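Local structure of borrelidin polyketide synthase, type I (Streptomyces parvulus, 6OBT) at residues 68-73 with 79-84; 123-128 with 134-139; 233-238 with 293-298. The protein probably catalyses the dehydration of a beta-hydroxyacyl chain to an enoyl intermediate, as the dehydratase domain of the borrelidin polyketide synthase. All blocks are in the same frame, centred on the assembly; numbering follows the deposited sequence.

The three contacts follow one another along a chain with the double hot-dog fold. Interaction 1 (68-73 with 79-84) leads into helix 83-97 of the first hot-dog half. Interaction 2 (123-128 with 134-139) is a beta hairpin whose valine-rich face packs on that helix. Interaction 3 joins helix 228-236 to strand 291-301 in the second half. Interaction 2 touches neither of the others, its centre about 23 Å from each of theirs, whereas interactions 1 and 3, about 17 Å apart between centres, meet where Val84 CG1 packs 3.9 Å from Val235 CG2. The start of helix 83-97 thus meets the C-terminal part of helix 228-236, near His73 and Asp232, probably the active-site region.

Interaction 1 (68-73 with 79-84); sequences PWLADH and VLLPGV
One face of the His73 imidazole is covered by Pro82, whose CB sits 3.9 Å from the ring centroid and only 10° off the ring normal, a CH-pi contact. The two side chains slide past each other in opposite directions. ND1 of His73 donates to Leu80 O at 2.8 Å, the oxygen lying near the edge of the imidazole but tilted 26° from its plane. This bond is bent, and the donor approaches from above the carbonyl plane instead of along a lone pair. CG stands anti to the backbone N (chi1 -173°), which swings the imidazole across to 79-84; the bond and the proline together then fix how it is turned. The backbones add a weak bond of 3.3 Å from Leu80 N to His73 O. Leu80 O is gripped twice, since a water donates to Leu80 O at 2.6 Å. The same water donates to Leu70 O and so ties the 3-10 turn to the loop. Beside this water, Val79 lays CG1 3.4 Å from Leu70 O, where it also meets Ala71 CA. Leu70 and Leu81, both buried, meet obliquely through their methyls, Leu70 CD2 to Leu81 CD1, at 3.7 Å. Residues of the second half of the fold also reach the turn: Asp72 OD1 accepts from the backbone N of Gln195, the His73 ring meets that of Phe196, and the His73 side chain touches Asp232. Spacing and sequence match the HxxxGxxxxP motif of polyketide synthase dehydratases, beginning at His73 and ending at Pro82. In relatives this histidine pairs with an aspartate of the second hot-dog half as the catalytic dyad, consistent with His73 lying beside Asp232 of helix 228-236.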
loop_
_atom_site.group_PDB
_atom_site.type_symbol
_atom_site.label_atom_id
_atom_site.label_comp_id
_atom_site.label_asym_id
_atom_site.label_seq_id
_atom_site.Cartn_x
_atom_site.Cartn_y
_atom_site.Cartn_z
ATOM N N PRO A 68 -2.372 -19.100 15.187
ATOM C CA PRO A 68 -2.223 -19.504 16.596
ATOM C C PRO A 68 -0.912 -20.200 16.898
ATOM O O PRO A 68 -0.460 -20.140 18.047
ATOM C CB PRO A 68 -3.428 -20.427 16.839
ATOM C CG PRO A 68 -3.971 -20.757 15.494
ATOM C CD PRO A 68 -3.605 -19.628 14.582
ATOM N N TRP A 69 -0.274 -20.830 15.908
ATOM C CA TRP A 69 1.002 -21.489 16.161
ATOM C C TRP A 69 2.108 -20.500 16.513
ATOM O O TRP A 69 3.150 -20.921 17.016
ATOM C CB TRP A 69 1.409 -22.350 14.953
ATOM C CG TRP A 69 1.537 -21.587 13.680
ATOM C CD1 TRP A 69 0.565 -21.389 12.740
ATOM C CD2 TRP A 69 2.699 -20.898 13.211
ATOM N NE1 TRP A 69 1.053 -20.613 11.713
ATOM C CE2 TRP A 69 2.360 -20.298 11.977
ATOM C CE3 TRP A 69 3.992 -20.726 13.714
ATOM C CZ2 TRP A 69 3.265 -19.539 11.240
ATOM C CZ3 TRP A 69 4.891 -19.967 12.981
ATOM C CH2 TRP A 69 4.524 -19.385 11.756
ATOM N N LEU A 70 1.900 -19.200 16.292
ATOM C CA LEU A 70 2.875 -18.214 16.748
ATOM C C LEU A 70 3.016 -18.200 18.273
ATOM O O LEU A 70 4.041 -17.742 18.790
ATOM C CB LEU A 70 2.490 -16.823 16.223
ATOM C CG LEU A 70 2.762 -16.553 14.735
ATOM C CD1 LEU A 70 2.183 -15.202 14.287
ATOM C CD2 LEU A 70 4.247 -16.624 14.422
ATOM N N ALA A 71 2.026 -18.710 19.009
ATOM C CA ALA A 71 2.174 -18.805 20.455
ATOM C C ALA A 71 3.174 -19.880 20.861
ATOM O O ALA A 71 3.527 -19.970 22.043
ATOM C CB ALA A 71 0.823 -19.079 21.115
ATOM N N ASP A 72 3.628 -20.695 19.915
ATOM C CA ASP A 72 4.616 -21.735 20.175
ATOM C C ASP A 72 6.045 -21.201 20.246
ATOM O O ASP A 72 6.979 -21.996 20.419
ATOM C CB ASP A 72 4.523 -22.813 19.087
ATOM C CG ASP A 72 3.283 -23.678 19.221
ATOM O OD1 ASP A 72 3.034 -24.510 18.327
ATOM O OD2 ASP A 72 2.557 -23.546 20.227
ATOM N N HIS A 73 6.255 -19.899 20.064
ATOM C CA HIS A 73 7.564 -19.263 20.218
ATOM C C HIS A 73 7.495 -18.236 21.355
ATOM O O HIS A 73 7.228 -17.065 21.109
ATOM C CB HIS A 73 7.988 -18.609 18.928
ATOM C CG HIS A 73 9.388 -18.080 18.951
ATOM N ND1 HIS A 73 9.686 -16.778 19.294
ATOM C CD2 HIS A 73 10.570 -18.672 18.650
ATOM C CE1 HIS A 73 10.995 -16.596 19.226
ATOM N NE2 HIS A 73 11.553 -17.730 18.834
ATOM N N VAL A 79 5.256 -13.886 24.042
ATOM C CA VAL A 79 5.159 -14.369 22.665
ATOM C C VAL A 79 5.882 -13.373 21.759
ATOM O O VAL A 79 5.393 -12.264 21.523
ATOM C CB VAL A 79 3.701 -14.559 22.225
ATOM C CG1 VAL A 79 3.639 -15.056 20.773
ATOM C CG2 VAL A 79 2.983 -15.519 23.154
ATOM N N LEU A 80 7.044 -13.770 21.238
ATOM C CA LEU A 80 7.805 -12.961 20.302
ATOM C C LEU A 80 7.698 -13.580 18.921
ATOM O O LEU A 80 7.760 -14.808 18.779
ATOM C CB LEU A 80 9.292 -12.879 20.669
ATOM C CG LEU A 80 9.809 -12.283 21.970
ATOM C CD1 LEU A 80 11.240 -11.758 21.772
ATOM C CD2 LEU A 80 8.901 -11.227 22.515
ATOM N N LEU A 81 7.534 -12.729 17.914
ATOM C CA LEU A 81 7.727 -13.172 16.545
ATOM C C LEU A 81 9.169 -13.646 16.385
ATOM O O LEU A 81 10.099 -12.953 16.819
ATOM C CB LEU A 81 7.411 -12.026 15.574
ATOM C CG LEU A 81 7.230 -12.502 14.128
ATOM C CD1 LEU A 81 5.941 -13.311 14.000
ATOM C CD2 LEU A 81 7.206 -11.298 13.170
ATOM N N PRO A 82 9.404 -14.835 15.846
ATOM C CA PRO A 82 10.793 -15.275 15.701
ATOM C C PRO A 82 11.519 -14.374 14.707
ATOM O O PRO A 82 10.958 -13.956 13.694
ATOM C CB PRO A 82 10.674 -16.729 15.219
ATOM C CG PRO A 82 9.263 -16.926 14.813
ATOM C CD PRO A 82 8.419 -15.840 15.419
ATOM N N GLY A 83 12.753 -14.004 15.055
ATOM C CA GLY A 83 13.559 -13.178 14.169
ATOM C C GLY A 83 13.698 -13.742 12.769
ATOM O O GLY A 83 13.781 -12.985 11.792
ATOM N N VAL A 84 13.701 -15.068 12.633
ATOM C CA VAL A 84 13.817 -15.642 11.293
ATOM C C VAL A 84 12.582 -15.341 10.449
ATOM O O VAL A 84 12.641 -15.468 9.225
ATOM C CB VAL A 84 14.068 -17.161 11.326
ATOM C CG1 VAL A 84 15.466 -17.478 11.905
ATOM C CG2 VAL A 84 12.975 -17.871 12.096
HETATM O O HOH W 1 5.745 -15.933 17.688
#

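Interaction 2 (123-128 with 134-139); sequences VVVTET and RTVSMH
Val123, Val125, Val136 and Met138 make the tight side of this antiparallel hairpin. Val136 CG2 touches both Val123 CG1, at 3.8 Å, and Val125 CG2, at 3.9 Å, and the face they share packs on helix 83-97 through Val125 and Met138. Between the strands two hydrogen-bonded pairs, Val124 with Ser137 and Thr126 with Thr135, hold the register; Val124 N to Ser137 O, at 2.9 Å, is nearly straight. The opposite face is more polar. Thr126 and Thr135 lie side by side there, and a water bonds both hydroxyls and Val124 O, while Thr126 OG1 is also held by Gln55. Ser137 OG is hydrogen-bonded, in the ring plane, to NE2 of His139 at 2.6 Å, and His139 packs on Pro52 of the second subunit. Looser still is the hairpin's turn end, where Glu127 is exposed to solvent and the extended Arg134 runs alongside it, Glu127 CG resting over one face of the guanidinium. Glu127 OE2 is 3.8 Å from Arg134 NH1, well out of the guanidinium plane. That long pairing can supply electrostatic attraction but no directed N-H bond, so the hairpin's cohesion should rest mainly on its backbone bonds and buried valines.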
loop_
_atom_site.group_PDB
_atom_site.type_symbol
_atom_site.label_atom_id
_atom_site.label_comp_id
_atom_site.label_asym_id
_atom_site.label_seq_id
_atom_site.Cartn_x
_atom_site.Cartn_y
_atom_site.Cartn_z
ATOM N N VAL A 123 6.739 -4.608 4.760
ATOM C CA VAL A 123 8.075 -4.865 4.241
ATOM C C VAL A 123 8.300 -3.881 3.102
ATOM O O VAL A 123 7.581 -3.914 2.099
ATOM C CB VAL A 123 8.244 -6.311 3.755
ATOM C CG1 VAL A 123 9.699 -6.572 3.405
ATOM C CG2 VAL A 123 7.785 -7.316 4.832
ATOM N N VAL A 124 9.312 -3.034 3.238
ATOM C CA VAL A 124 9.513 -1.914 2.331
ATOM C C VAL A 124 10.800 -2.145 1.562
ATOM O O VAL A 124 11.889 -2.152 2.153
ATOM C CB VAL A 124 9.568 -0.577 3.081
ATOM C CG1 VAL A 124 9.937 0.527 2.115
ATOM C CG2 VAL A 124 8.224 -0.285 3.769
ATOM N N VAL A 125 10.687 -2.307 0.248
ATOM C CA VAL A 125 11.842 -2.568 -0.604
ATOM C C VAL A 125 12.046 -1.362 -1.502
ATOM O O VAL A 125 11.111 -0.922 -2.184
ATOM C CB VAL A 125 11.659 -3.860 -1.416
ATOM C CG1 VAL A 125 12.839 -4.046 -2.369
ATOM C CG2 VAL A 125 11.538 -5.066 -0.456
ATOM N N THR A 126 13.263 -0.815 -1.491
ATOM C CA THR A 126 13.562 0.437 -2.169
ATOM C C THR A 126 14.746 0.255 -3.110
ATOM O O THR A 126 15.793 -0.274 -2.712
ATOM C CB THR A 126 13.848 1.550 -1.156
ATOM O OG1 THR A 126 12.789 1.600 -0.188
ATOM C CG2 THR A 126 13.924 2.896 -1.862
ATOM N N GLU A 127 14.580 0.685 -4.357
ATOM C CA GLU A 127 15.688 0.618 -5.299
ATOM C C GLU A 127 16.764 1.627 -4.903
ATOM O O GLU A 127 16.501 2.620 -4.222
ATOM C CB GLU A 127 15.202 0.874 -6.726
ATOM C CG GLU A 127 14.296 -0.222 -7.268
ATOM C CD GLU A 127 13.361 0.277 -8.358
ATOM O OE1 GLU A 127 13.806 1.085 -9.200
ATOM O OE2 GLU A 127 12.182 -0.140 -8.373
ATOM N N THR A 128 17.994 1.351 -5.315
ATOM C CA THR A 128 19.139 2.180 -4.964
ATOM C C THR A 128 19.721 2.804 -6.225
ATOM O O THR A 128 19.190 2.649 -7.329
ATOM C CB THR A 128 20.209 1.364 -4.231
ATOM O OG1 THR A 128 20.736 0.365 -5.113
ATOM C CG2 THR A 128 19.623 0.683 -3.003
ATOM N N ARG A 134 19.160 -3.520 -3.411
ATOM C CA ARG A 134 18.010 -2.796 -2.891
ATOM C C ARG A 134 18.009 -2.849 -1.371
ATOM O O ARG A 134 18.440 -3.832 -0.768
ATOM C CB ARG A 134 16.695 -3.376 -3.440
ATOM C CG ARG A 134 16.580 -3.300 -4.960
ATOM C CD ARG A 134 15.167 -3.581 -5.424
ATOM N NE ARG A 134 15.113 -3.840 -6.857
ATOM C CZ ARG A 134 13.993 -3.878 -7.570
ATOM N NH1 ARG A 134 12.821 -3.661 -6.984
ATOM N NH2 ARG A 134 14.046 -4.143 -8.868
ATOM N N THR A 135 17.546 -1.770 -0.749
ATOM C CA THR A 135 17.372 -1.805 0.691
ATOM C C THR A 135 16.031 -2.434 1.039
ATOM O O THR A 135 15.094 -2.445 0.241
ATOM C CB THR A 135 17.440 -0.405 1.287
ATOM O OG1 THR A 135 16.335 0.361 0.793
ATOM C CG2 THR A 135 18.739 0.267 0.888
ATOM N N VAL A 136 15.951 -2.979 2.245
ATOM C CA VAL A 136 14.716 -3.563 2.749
ATOM C C VAL A 136 14.603 -3.195 4.219
ATOM O O VAL A 136 15.611 -3.139 4.934
ATOM C CB VAL A 136 14.659 -5.095 2.536
ATOM C CG1 VAL A 136 15.810 -5.843 3.275
ATOM C CG2 VAL A 136 13.311 -5.640 2.953
ATOM N N SER A 137 13.385 -2.901 4.660
ATOM C CA SER A 137 13.140 -2.647 6.073
ATOM C C SER A 137 11.788 -3.225 6.444
ATOM O O SER A 137 10.883 -3.315 5.609
ATOM C CB SER A 137 13.226 -1.153 6.419
ATOM O OG SER A 137 12.269 -0.365 5.709
ATOM N N MET A 138 11.681 -3.644 7.704
ATOM C CA MET A 138 10.515 -4.330 8.251
ATOM C C MET A 138 9.959 -3.528 9.419
ATOM O O MET A 138 10.717 -3.110 10.300
ATOM C CB MET A 138 10.884 -5.730 8.730
ATOM C CG MET A 138 11.173 -6.712 7.597
ATOM S SD MET A 138 12.716 -6.347 6.770
ATOM C CE MET A 138 12.883 -7.858 5.811
ATOM N N HIS A 139 8.640 -3.342 9.444
ATOM C CA HIS A 139 8.017 -2.462 10.427
ATOM C C HIS A 139 6.686 -3.036 10.886
ATOM O O HIS A 139 6.037 -3.804 10.177
ATOM C CB HIS A 139 7.751 -1.051 9.870
ATOM C CG HIS A 139 8.866 -0.510 9.033
ATOM N ND1 HIS A 139 9.680 0.518 9.456
ATOM C CD2 HIS A 139 9.305 -0.857 7.799
ATOM C CE1 HIS A 139 10.569 0.785 8.514
ATOM N NE2 HIS A 139 10.368 -0.040 7.502
HETATM O O HOH W 2 13.590 -0.137 1.811
HETATM O O HOH W 3 11.568 -1.926 -5.157
#

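Interaction 3 (233-238 with 293-298); sequences AAVHSV and LTIGRL
Val235 faces Leu298 across the interior of the second hot-dog half, where helix 228-236 is cradled by the curved sheet that includes strand 291-301. Apolar packing is all that joins the two segments. The two side chains cross at about a right angle, and Leu298 CG, anti to its own backbone N (chi1 169°), brings a methyl up to the valine. Ile295 adds a more distant touch, CD1 to Val235 CG2 at 4.5 Å. Trp282 of the adjoining strand lies against both Ile295 and Leu298, and Pro255 covers more of Val235.

Hydrogen bonds shape each partner separately. On the strand, backbone bonds of Gly296 to Asp260 and of Arg297 to Ser259 accompany a classic beta bulge, both residues facing Ser259, where the chain turns a corner between Ile295 and Leu298. On the helix side, Ser237 OG donates back to Ala233 O at 2.7 Å, one turn earlier. His236 ND1 is bonded to Asp232 and NE2 to Tyr182; Asp232 and His236 have the spacing of the DxxxQ/H motif of dehydratases. At the centre of the contact, one methyl meets both branches of the valine: Leu298 CD2 lies 3.7 Å from Val235 CG1 and 4.0 Å from Val235 CG2.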
loop_
_atom_site.group_PDB
_atom_site.type_symbol
_atom_site.label_atom_id
_atom_site.label_comp_id
_atom_site.label_asym_id
_atom_site.label_seq_id
_atom_site.Cartn_x
_atom_site.Cartn_y
_atom_site.Cartn_z
ATOM N N ALA A 233 13.951 -23.664 13.978
ATOM C CA ALA A 233 14.618 -24.835 14.544
ATOM C C ALA A 233 15.969 -25.084 13.879
ATOM O O ALA A 233 16.881 -25.622 14.521
ATOM C CB ALA A 233 13.717 -26.054 14.419
ATOM N N ALA A 234 16.127 -24.674 12.615
ATOM C CA ALA A 234 17.433 -24.743 11.960
ATOM C C ALA A 234 18.464 -23.922 12.723
ATOM O O ALA A 234 19.609 -24.358 12.916
ATOM C CB ALA A 234 17.327 -24.257 10.513
ATOM N N VAL A 235 18.060 -22.739 13.184
ATOM C CA VAL A 235 18.941 -21.832 13.913
ATOM C C VAL A 235 19.077 -22.242 15.372
ATOM O O VAL A 235 20.181 -22.223 15.929
ATOM C CB VAL A 235 18.422 -20.385 13.783
ATOM C CG1 VAL A 235 19.226 -19.462 14.685
ATOM C CG2 VAL A 235 18.504 -19.931 12.336
ATOM N N HIS A 236 17.970 -22.586 16.041
ATOM C CA HIS A 236 18.090 -22.826 17.471
ATOM C C HIS A 236 18.701 -24.189 17.787
ATOM O O HIS A 236 19.043 -24.453 18.942
ATOM C CB HIS A 236 16.733 -22.620 18.185
ATOM C CG HIS A 236 15.707 -23.698 17.970
ATOM N ND1 HIS A 236 14.393 -23.404 17.677
ATOM C CD2 HIS A 236 15.766 -25.047 18.108
ATOM C CE1 HIS A 236 13.697 -24.524 17.592
ATOM N NE2 HIS A 236 14.508 -25.538 17.845
ATOM N N SER A 237 18.906 -25.029 16.775
ATOM C CA SER A 237 19.592 -26.297 17.005
ATOM C C SER A 237 21.065 -26.105 17.336
ATOM O O SER A 237 21.698 -27.028 17.861
ATOM C CB SER A 237 19.427 -27.188 15.777
ATOM O OG SER A 237 18.104 -27.695 15.747
ATOM N N VAL A 238 21.610 -24.912 17.084
ATOM C CA VAL A 238 23.006 -24.621 17.398
ATOM C C VAL A 238 23.289 -24.742 18.893
ATOM O O VAL A 238 24.432 -24.998 19.288
ATOM C CB VAL A 238 23.385 -23.224 16.871
ATOM C CG1 VAL A 238 22.730 -22.127 17.716
ATOM C CG2 VAL A 238 24.895 -23.063 16.832
ATOM N N LEU A 293 18.804 -24.218 1.870
ATOM C CA LEU A 293 19.092 -22.941 2.509
ATOM C C LEU A 293 20.573 -22.804 2.809
ATOM O O LEU A 293 21.223 -23.768 3.242
ATOM C CB LEU A 293 18.265 -22.785 3.799
ATOM C CG LEU A 293 18.534 -21.627 4.766
ATOM C CD1 LEU A 293 17.880 -20.333 4.269
ATOM C CD2 LEU A 293 18.045 -21.982 6.173
ATOM N N THR A 294 21.101 -21.597 2.576
ATOM C CA THR A 294 22.436 -21.220 3.038
ATOM C C THR A 294 22.374 -19.890 3.780
ATOM O O THR A 294 21.699 -18.954 3.335
ATOM C CB THR A 294 23.436 -21.128 1.866
ATOM O OG1 THR A 294 22.874 -20.352 0.801
ATOM C CG2 THR A 294 23.752 -22.510 1.334
ATOM N N ILE A 295 23.079 -19.819 4.910
ATOM C CA ILE A 295 23.331 -18.577 5.643
ATOM C C ILE A 295 24.840 -18.380 5.696
ATOM O O ILE A 295 25.549 -19.129 6.382
ATOM C CB ILE A 295 22.738 -18.591 7.058
ATOM C CG1 ILE A 295 21.252 -18.943 7.051
ATOM C CG2 ILE A 295 22.937 -17.241 7.731
ATOM C CD1 ILE A 295 20.678 -19.094 8.498
ATOM N N GLY A 296 25.327 -17.355 4.991
ATOM C CA GLY A 296 26.755 -17.092 4.955
ATOM C C GLY A 296 27.347 -16.765 6.313
ATOM O O GLY A 296 28.472 -17.162 6.619
ATOM N N ARG A 297 26.615 -16.018 7.136
ATOM C CA ARG A 297 27.091 -15.717 8.476
ATOM C C ARG A 297 25.899 -15.330 9.335
ATOM O O ARG A 297 25.012 -14.616 8.863
ATOM C CB ARG A 297 28.127 -14.588 8.461
ATOM C CG ARG A 297 28.725 -14.281 9.837
ATOM C CD ARG A 297 29.564 -13.022 9.794
ATOM N NE ARG A 297 30.504 -12.960 10.904
ATOM C CZ ARG A 297 31.747 -13.425 10.849
ATOM N NH1 ARG A 297 32.544 -13.328 11.908
ATOM N NH2 ARG A 297 32.193 -13.991 9.735
ATOM N N LEU A 298 25.872 -15.814 10.579
ATOM C CA LEU A 298 24.796 -15.457 11.500
ATOM C C LEU A 298 25.383 -15.171 12.870
ATOM O O LEU A 298 26.092 -16.011 13.431
ATOM C CB LEU A 298 23.742 -16.567 11.614
ATOM C CG LEU A 298 22.715 -16.388 12.741
ATOM C CD1 LEU A 298 21.992 -15.053 12.640
ATOM C CD2 LEU A 298 21.711 -17.532 12.767
#